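Local atomic coordinates of lipoprotein (Colwellia psychrerythraea, PDB entry 3O0Y), a protein that is of unknown function but is a putative lipoprotein of a family related to zincin-like metallopeptidases. Residues 444-449 with 586-591; 474-479 with 581-586. One frame throughout, in Å; residues are numbered along the deposited sequence.

Contact 1: residues 444-449 with 586-591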
loop_
_atom_site.group_PDB
_atom_site.type_symbol
_atom_site.label_atom_id
_atom_site.label_comp_id
_atom_site.label_asym_id
_atom_site.label_seq_id
_atom_site.Cartn_x
_atom_site.Cartn_y
_atom_site.Cartn_z
ATOM N N HIS A 444 -1.743 10.933 0.955
ATOM C CA HIS A 444 -2.213 9.952 0.001
ATOM C C HIS A 444 -3.454 10.359 -0.757
ATOM O O HIS A 444 -3.474 10.187 -1.976
ATOM C CB HIS A 444 -2.497 8.624 0.655
ATOM C CG HIS A 444 -1.290 7.809 1.029
ATOM N ND1 HIS A 444 -0.150 7.731 0.237
ATOM C CD2 HIS A 444 -1.071 7.012 2.100
ATOM C CE1 HIS A 444 0.697 6.876 0.809
ATOM N NE2 HIS A 444 0.168 6.432 1.935
ATOM N N HIS A 445 -4.490 10.853 -0.099
ATOM C CA HIS A 445 -5.731 11.182 -0.803
ATOM C C HIS A 445 -5.494 12.283 -1.845
ATOM O O HIS A 445 -5.874 12.174 -3.028
ATOM C CB HIS A 445 -6.853 11.589 0.159
ATOM C CG HIS A 445 -8.084 12.024 -0.588
ATOM N ND1 HIS A 445 -8.863 11.105 -1.262
ATOM C CD2 HIS A 445 -8.553 13.257 -0.932
ATOM C CE1 HIS A 445 -9.821 11.759 -1.927
ATOM N NE2 HIS A 445 -9.647 13.072 -1.767
ATOM N N TRP A 446 -4.819 13.360 -1.447
ATOM C CA TRP A 446 -4.632 14.476 -2.325
ATOM C C TRP A 446 -3.861 13.989 -3.585
ATOM O O TRP A 446 -4.233 14.318 -4.708
ATOM C CB TRP A 446 -3.917 15.613 -1.607
ATOM C CG TRP A 446 -4.027 16.960 -2.283
ATOM C CD1 TRP A 446 -3.058 17.593 -3.017
ATOM C CD2 TRP A 446 -5.109 17.874 -2.177
ATOM N NE1 TRP A 446 -3.482 18.830 -3.378
ATOM C CE2 TRP A 446 -4.739 19.030 -2.897
ATOM C CE3 TRP A 446 -6.355 17.827 -1.543
ATOM C CZ2 TRP A 446 -5.564 20.137 -3.006
ATOM C CZ3 TRP A 446 -7.154 18.925 -1.657
ATOM C CH2 TRP A 446 -6.746 20.086 -2.323
ATOM N N GLN A 447 -2.825 13.203 -3.365
ATOM C CA GLN A 447 -1.943 12.757 -4.453
ATOM C C GLN A 447 -2.643 11.771 -5.345
ATOM O O GLN A 447 -2.723 11.997 -6.580
ATOM C CB GLN A 447 -0.654 12.197 -3.901
ATOM C CG GLN A 447 0.317 11.636 -4.889
ATOM C CD GLN A 447 0.025 10.210 -5.219
ATOM O OE1 GLN A 447 0.166 9.332 -4.385
ATOM N NE2 GLN A 447 -0.235 9.948 -6.538
ATOM N N ILE A 448 -3.221 10.744 -4.732
ATOM C CA ILE A 448 -3.906 9.676 -5.541
ATOM C C ILE A 448 -5.096 10.226 -6.339
ATOM O O ILE A 448 -5.293 9.928 -7.499
ATOM C CB ILE A 448 -4.302 8.518 -4.626
ATOM C CG1 ILE A 448 -3.042 7.728 -4.289
ATOM C CG2 ILE A 448 -5.402 7.586 -5.230
ATOM C CD1 ILE A 448 -3.197 6.759 -3.176
ATOM N N ALA A 449 -5.913 11.043 -5.711
ATOM C CA ALA A 449 -7.020 11.645 -6.373
ATOM C C ALA A 449 -6.619 12.565 -7.523
ATOM O O ALA A 449 -7.193 12.507 -8.636
ATOM C CB ALA A 449 -7.909 12.425 -5.308
ATOM N N VAL A 586 4.202 20.455 -10.499
ATOM C CA VAL A 586 5.076 19.556 -11.287
ATOM C C VAL A 586 5.155 18.185 -10.657
ATOM O O VAL A 586 5.153 17.144 -11.383
ATOM C CB VAL A 586 6.545 20.158 -11.391
ATOM C CG1 VAL A 586 7.504 19.141 -12.134
ATOM C CG2 VAL A 586 6.521 21.497 -12.045
ATOM N N VAL A 587 5.199 18.106 -9.332
ATOM C CA VAL A 587 5.325 16.811 -8.691
ATOM C C VAL A 587 4.026 15.961 -8.799
ATOM O O VAL A 587 4.045 14.768 -9.018
ATOM C CB VAL A 587 5.759 16.956 -7.223
ATOM C CG1 VAL A 587 5.757 15.584 -6.460
ATOM C CG2 VAL A 587 7.145 17.575 -7.180
ATOM N N LEU A 588 2.902 16.618 -8.613
ATOM C CA LEU A 588 1.633 15.893 -8.472
ATOM C C LEU A 588 0.858 15.721 -9.780
ATOM O O LEU A 588 0.115 14.741 -9.931
ATOM C CB LEU A 588 0.742 16.652 -7.471
ATOM C CG LEU A 588 1.197 16.646 -5.999
ATOM C CD1 LEU A 588 0.321 17.546 -5.153
ATOM C CD2 LEU A 588 1.119 15.209 -5.497
ATOM N N LEU A 589 0.857 16.744 -10.626
ATOM C CA LEU A 589 -0.107 16.733 -11.747
ATOM C C LEU A 589 0.316 15.867 -12.904
ATOM O O LEU A 589 -0.436 15.691 -13.879
ATOM C CB LEU A 589 -0.483 18.154 -12.195
ATOM C CG LEU A 589 -1.118 19.120 -11.156
ATOM C CD1 LEU A 589 -1.423 20.535 -11.772
ATOM C CD2 LEU A 589 -2.357 18.454 -10.444
ATOM N N ASN A 590 1.548 15.362 -12.859
ATOM C CA ASN A 590 2.016 14.405 -13.822
ATOM C C ASN A 590 1.923 12.961 -13.348
ATOM O O ASN A 590 2.355 12.051 -14.048
ATOM C CB ASN A 590 3.446 14.780 -14.282
ATOM C CG ASN A 590 3.512 16.208 -14.848
ATOM O OD1 ASN A 590 2.893 16.458 -15.878
ATOM N ND2 ASN A 590 4.196 17.114 -14.202
ATOM N N GLY A 591 1.287 12.728 -12.212
ATOM C CA GLY A 591 1.014 11.372 -11.743
ATOM C C GLY A 591 2.206 10.743 -11.049
ATOM O O GLY A 591 3.310 11.263 -11.064
HETATM O O HOH W 1 0.093 12.279 -8.547
#
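Leu588 carries its CG opposite its own carbonyl carbon (chi1 -69°), while Trp446 and Gln447 both swing CG away from the backbone N; these torsions bring the two methyls of one leucine against two consecutive residues of a helix. The branches divide the work. CD1 of Leu588 lies at the edge of the Trp446 indole, in the plane of the ring, 4.0 Å from Trp446 CD1, with the two side chains crossing at about a right angle. The other methyl, CD2, lies against the aliphatic part of Gln447, 3.7 Å from Gln447 CG and 3.8 Å from Gln447 CB. A bend at chi2 (-86°) turns the glutamine amide off this apolar surface, so that one side chain serves both an oily and a polar contact. Gln447 NE2 donates to water 1 at 3.1 Å, and that water donates to Leu588 O at 2.8 Å, linking the glutamine amide to the backbone carbonyl of Leu588. The same carbonyl also receives Gly591 N, with Gly591 N to Leu588 O at 3.3 Å, a bond that closes the type I turn from Leu588 to Gly591. Within that turn, Asn590 ND2 reaches back to Val586 O at 3.0 Å, tying the turn to the preceding helix. Beyond the contact, Phe378 meets the Trp446 ring, and Gln447 also touches Thr470 and Trp473 of helix 467-483. The principle at work is one buried leucine docking the segment 586-591 on a neighbouring helix. That neighbour begins with His444, which touches Glu471 and closes the sequence HExxxxH that starts at His438 and Glu439; with its longer spacer, this resembles the HExxH motif of zincins and is consistent with a related site, although metal binding is not established.

Contact 2: residues 474-479 with 581-586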
loop_
_atom_site.group_PDB
_atom_site.type_symbol
_atom_site.label_atom_id
_atom_site.label_comp_id
_atom_site.label_asym_id
_atom_site.label_seq_id
_atom_site.Cartn_x
_atom_site.Cartn_y
_atom_site.Cartn_z
ATOM N N ALA A 474 3.874 11.023 0.511
ATOM C CA ALA A 474 3.059 11.175 1.725
ATOM C C ALA A 474 3.949 11.586 2.897
ATOM O O ALA A 474 3.583 12.442 3.677
ATOM C CB ALA A 474 2.269 9.899 2.047
ATOM N N LEU A 475 5.162 11.018 2.990
ATOM C CA LEU A 475 6.099 11.453 4.036
ATOM C C LEU A 475 6.569 12.898 3.845
ATOM O O LEU A 475 6.632 13.691 4.828
ATOM C CB LEU A 475 7.281 10.437 4.101
ATOM C CG LEU A 475 8.240 10.503 5.263
ATOM C CD1 LEU A 475 7.466 10.383 6.617
ATOM C CD2 LEU A 475 9.368 9.449 5.069
ATOM N N TYR A 476 6.827 13.310 2.576
ATOM C CA TYR A 476 7.108 14.713 2.261
ATOM C C TYR A 476 5.965 15.618 2.695
ATOM O O TYR A 476 6.249 16.675 3.267
ATOM C CB TYR A 476 7.442 14.873 0.772
ATOM C CG TYR A 476 7.444 16.285 0.290
ATOM C CD1 TYR A 476 8.564 17.080 0.414
ATOM C CD2 TYR A 476 6.360 16.810 -0.346
ATOM C CE1 TYR A 476 8.531 18.449 0.007
ATOM C CE2 TYR A 476 6.323 18.153 -0.760
ATOM C CZ TYR A 476 7.432 18.943 -0.644
ATOM O OH TYR A 476 7.321 20.321 -0.996
ATOM N N SER A 477 4.695 15.204 2.461
ATOM C CA SER A 477 3.432 15.910 2.833
ATOM C C SER A 477 3.430 16.234 4.311
ATOM O O SER A 477 2.994 17.330 4.719
ATOM C CB SER A 477 2.164 14.969 2.646
ATOM O OG SER A 477 2.033 15.078 1.281
ATOM N N GLU A 478 3.889 15.294 5.100
ATOM C CA GLU A 478 3.931 15.459 6.546
ATOM C C GLU A 478 4.859 16.611 6.956
ATOM O O GLU A 478 4.578 17.339 7.926
ATOM C CB GLU A 478 4.335 14.155 7.245
ATOM C CG GLU A 478 3.276 13.006 7.152
ATOM C CD GLU A 478 3.797 11.697 7.735
ATOM O OE1 GLU A 478 3.852 11.562 9.010
ATOM O OE2 GLU A 478 4.136 10.769 6.953
ATOM N N GLN A 479 5.948 16.756 6.216
ATOM C CA GLN A 479 6.881 17.867 6.462
ATOM C C GLN A 479 6.321 19.159 5.951
ATOM O O GLN A 479 6.403 20.181 6.616
ATOM C CB GLN A 479 8.272 17.645 5.851
ATOM C CG GLN A 479 9.202 18.812 6.116
ATOM C CD GLN A 479 10.618 18.466 5.621
ATOM O OE1 GLN A 479 11.138 17.386 5.959
ATOM N NE2 GLN A 479 11.235 19.369 4.895
ATOM N N ALA A 581 4.105 26.423 -4.875
ATOM C CA ALA A 581 2.892 25.969 -5.547
ATOM C C ALA A 581 3.172 25.356 -6.906
ATOM O O ALA A 581 2.559 24.318 -7.277
ATOM C CB ALA A 581 1.859 27.113 -5.677
ATOM N N GLU A 582 4.051 25.999 -7.676
ATOM C CA GLU A 582 4.463 25.431 -8.991
ATOM C C GLU A 582 5.195 24.174 -8.855
ATOM O O GLU A 582 4.971 23.285 -9.633
ATOM C CB GLU A 582 5.337 26.395 -9.755
ATOM C CG GLU A 582 4.582 27.665 -10.173
ATOM C CD GLU A 582 5.444 28.615 -10.999
ATOM O OE1 GLU A 582 6.627 28.310 -11.302
ATOM O OE2 GLU A 582 4.889 29.671 -11.379
ATOM N N PHE A 583 6.065 24.052 -7.853
ATOM C CA PHE A 583 6.787 22.813 -7.618
ATOM C C PHE A 583 5.816 21.684 -7.325
ATOM O O PHE A 583 5.965 20.601 -7.830
ATOM C CB PHE A 583 7.764 22.985 -6.440
ATOM C CG PHE A 583 8.476 21.731 -6.033
ATOM C CD1 PHE A 583 9.531 21.293 -6.814
ATOM C CD2 PHE A 583 8.192 21.042 -4.871
ATOM C CE1 PHE A 583 10.199 20.082 -6.532
ATOM C CE2 PHE A 583 8.859 19.853 -4.561
ATOM C CZ PHE A 583 9.911 19.393 -5.395
ATOM N N HIS A 584 4.841 21.945 -6.473
ATOM C CA HIS A 584 3.822 20.937 -6.190
ATOM C C HIS A 584 3.030 20.516 -7.433
ATOM O O HIS A 584 2.668 19.366 -7.561
ATOM C CB HIS A 584 2.895 21.401 -5.051
ATOM C CG HIS A 584 3.554 21.399 -3.694
ATOM N ND1 HIS A 584 3.183 22.226 -2.667
ATOM C CD2 HIS A 584 4.675 20.757 -3.270
ATOM C CE1 HIS A 584 3.972 22.003 -1.625
ATOM N NE2 HIS A 584 4.899 21.127 -1.971
ATOM N N ASP A 585 2.751 21.425 -8.325
ATOM C CA ASP A 585 2.024 21.087 -9.531
ATOM C C ASP A 585 2.895 20.171 -10.409
ATOM O O ASP A 585 2.394 19.169 -10.949
ATOM C CB ASP A 585 1.648 22.292 -10.317
ATOM C CG ASP A 585 0.503 23.111 -9.696
ATOM O OD1 ASP A 585 -0.264 22.646 -8.811
ATOM O OD2 ASP A 585 0.324 24.230 -10.229
ATOM N N VAL A 586 4.202 20.455 -10.499
ATOM C CA VAL A 586 5.076 19.556 -11.287
ATOM C C VAL A 586 5.155 18.185 -10.657
ATOM O O VAL A 586 5.153 17.144 -11.383
ATOM C CB VAL A 586 6.545 20.158 -11.391
ATOM C CG1 VAL A 586 7.504 19.141 -12.134
ATOM C CG2 VAL A 586 6.521 21.497 -12.045
#
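The phenolic OH of Tyr476 is gripped from two quarters: His584 NE2 lies 2.7 Å from Tyr476 OH across the contact, and Arg567 of helix 555-574 adds a second hydrogen bond through NH1. Either partner could be the donor in the Tyr476-His584 bond. The imidazole nitrogen comes in at the edge of the phenol, in its plane, and is 3.5 Å from Tyr476 CE2. The rings meet rim to rim with their planes turned 74° apart, neither lying over the other's face. Reach comes largely from the tyrosine, whose CG stands anti to the backbone N (chi1 167°) and carries the phenol across to His584; the CA atoms of Tyr476 and His584 are 11.0 Å apart. This is a helix-to-helix contact in a largely alpha-helical protein, in which a buried tyrosine-histidine bond spans helices 467-483 and 580-588 and Arg567 draws in a third helix. The rotation of the imidazole is held at both nitrogens, since His584 ND1 bonds to Val377 O, while Phe378 stacks on the ring. Phe583, one residue earlier, offers its own edge to the hydroxyl, with Phe583 CE2 3.9 Å from Tyr476 OH. Phe583 also touches Trp605 of helix 595-608 and Arg567.

In the fold
The two contacts lie about 9 Å apart, centre to centre, on the same side of the chain's centre, and both are built on helix 580-588. Along the chain the order is 444-449, 474-479, 581-586, 586-591, so contact 2 is nested inside the loop closed by contact 1, and Val586 belongs to both. Their first segments also touch directly, His444 CE1 lying 3.6 Å from Ala474 CB, and Phe378 meets rings from each contact. Helix 580-588 is thus joined through Leu588 to helix 444-452 and, one turn earlier, through His584 to helix 467-483, the two helices carrying His444 and Glu471, which touch each other and may belong to a metallopeptidase-like site.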